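DUTPase (Streptococcus mutans, PDB 3H6X) probably hydrolyses dUTP to dUMP and diphosphate, as a trimeric, jelly-roll member of the dUTPase family. Local coordinates at residues Gly51-Met56 / Asn94-Ile99. Numbering follows the deposited sequence.
Sequences GVKAYM and NNEGHI
V52 O receives the backbone N of I99 at 2.9 Å, and this bond, nearly straight, pins the strand edge to the loop that leads into strand 100-105. Two residues further along the strand, and two back along the loop, G97 O and the amide of A54 do not bond directly; water 1 sits between them, accepting from A54 N at 2.8 Å and lying within hydrogen-bonding distance of G97 O, one of several acceptors that compete for its protons. The CA of K53 adds a CA-H...O contact to that same G97 oxygen. The amide of G51 donates to H98 NE2 at 2.9 Å, meeting the imidazole at its edge but 19° out of the ring plane. NE2 acts here as an acceptor, which makes it likely that any proton of a neutral ring lies on ND1.

The charged pair is K53 and E96. With the lysine extended beyond CG, its CD passes 3.3 Å from the backbone O of E96 before NZ reaches E96 OE2 at 2.8 Å, on the anti side and 23° out of the carboxylate plane. N91 OD1 also takes a bond from NZ, while T11 OG1 bonds the other carboxylate oxygen.

On the apolar side, I99 turns CG1 away from its own carbonyl carbon (chi1 -67°), and CD1 lands 4.0 Å from A54 CB, with V52 CG2 more loosely beside it.

The loop takes its shape from a type I' turn, N95 to H98, with N95 OD1 accepting from G97 N in an Asx turn. Strand 52-55 pairs antiparallel with strand 6-9, and the I99 side chain packs inward on L62 and L64 of strand 60-66 and L32 of strand 30-33, so the contact fastens this loop to the jelly-roll barrel.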
# COMPACT_ATOMS: atom_id res chain seq x y z
N GLY B 51 -3.96 -0.92 20.78
CA GLY B 51 -3.98 -1.77 21.97
C GLY B 51 -3.31 -3.13 21.84
O GLY B 51 -3.21 -3.88 22.82
N VAL B 52 -2.81 -3.44 20.64
CA VAL B 52 -2.22 -4.76 20.41
C VAL B 52 -0.79 -4.73 19.85
O VAL B 52 -0.34 -3.73 19.31
CB VAL B 52 -3.10 -5.62 19.47
CG1 VAL B 52 -4.48 -5.87 20.11
CG2 VAL B 52 -3.23 -5.00 18.09
N LYS B 53 -0.09 -5.85 20.05
CA LYS B 53 1.21 -6.08 19.43
C LYS B 53 1.10 -7.37 18.63
O LYS B 53 0.14 -8.12 18.80
CB LYS B 53 2.30 -6.22 20.50
CG LYS B 53 1.93 -7.23 21.60
CD LYS B 53 2.95 -7.20 22.76
CE LYS B 53 2.56 -8.19 23.86
NZ LYS B 53 3.43 -8.04 25.09
N ALA B 54 2.04 -7.61 17.72
CA ALA B 54 1.93 -8.79 16.84
C ALA B 54 3.24 -9.54 16.79
O ALA B 54 4.27 -8.95 16.62
CB ALA B 54 1.52 -8.37 15.43
N TYR B 55 3.17 -10.86 16.93
CA TYR B 55 4.35 -11.72 16.80
C TYR B 55 4.20 -12.51 15.51
O TYR B 55 3.08 -12.68 15.01
CB TYR B 55 4.47 -12.66 18.02
CG TYR B 55 3.29 -13.58 18.21
CD1 TYR B 55 3.28 -14.86 17.65
CD2 TYR B 55 2.18 -13.17 18.96
CE1 TYR B 55 2.20 -15.71 17.83
CE2 TYR B 55 1.08 -14.00 19.13
CZ TYR B 55 1.10 -15.27 18.57
OH TYR B 55 -0.00 -16.10 18.73
N MSE B 56 5.31 -12.95 14.94
CA MSE B 56 5.27 -13.71 13.69
C MSE B 56 6.58 -14.47 13.54
O MSE B 56 7.46 -14.39 14.41
CB MSE B 56 5.06 -12.75 12.51
CG MSE B 56 6.16 -11.70 12.45
SE MSE B 56 5.63 -10.07 11.50
CE MSE B 56 3.72 -10.38 11.44
N ASN B 94 10.75 -0.09 24.22
CA ASN B 94 10.25 1.29 24.20
C ASN B 94 8.73 1.37 24.33
O ASN B 94 8.21 2.17 25.11
CB ASN B 94 10.69 2.02 22.93
CG ASN B 94 12.19 2.19 22.83
OD1 ASN B 94 12.91 2.15 23.84
ND2 ASN B 94 12.68 2.40 21.61
N ASN B 95 8.00 0.54 23.58
CA ASN B 95 6.54 0.61 23.66
C ASN B 95 5.87 -0.75 23.54
O ASN B 95 4.64 -0.85 23.31
CB ASN B 95 5.97 1.58 22.62
CG ASN B 95 6.09 1.05 21.20
OD1 ASN B 95 6.59 -0.05 20.98
ND2 ASN B 95 5.63 1.85 20.23
N GLU B 96 6.68 -1.80 23.73
CA GLU B 96 6.20 -3.18 23.79
C GLU B 96 5.73 -3.68 22.42
O GLU B 96 5.17 -4.78 22.32
CB GLU B 96 5.06 -3.30 24.80
CG GLU B 96 4.92 -4.67 25.44
CD GLU B 96 3.79 -4.71 26.47
OE1 GLU B 96 3.79 -3.88 27.40
OE2 GLU B 96 2.93 -5.60 26.35
N GLY B 97 5.95 -2.88 21.38
CA GLY B 97 5.47 -3.26 20.05
C GLY B 97 4.04 -2.85 19.80
O GLY B 97 3.39 -3.35 18.87
N HIS B 98 3.56 -1.92 20.60
CA HIS B 98 2.21 -1.38 20.43
C HIS B 98 2.03 -0.83 19.02
O HIS B 98 2.77 0.06 18.60
CB HIS B 98 1.97 -0.28 21.45
CG HIS B 98 0.56 0.22 21.51
ND1 HIS B 98 0.21 1.31 22.26
CD2 HIS B 98 -0.57 -0.21 20.89
CE1 HIS B 98 -1.11 1.53 22.12
NE2 HIS B 98 -1.59 0.61 21.31
N ILE B 99 1.06 -1.35 18.30
CA ILE B 99 0.79 -0.91 16.94
C ILE B 99 -0.11 0.32 16.94
O ILE B 99 -1.14 0.33 17.61
CB ILE B 99 0.11 -2.04 16.15
CG1 ILE B 99 1.08 -3.21 15.96
CG2 ILE B 99 -0.41 -1.53 14.79
CD1 ILE B 99 0.39 -4.49 15.53
O HOH W 1 4.10 -5.68 17.55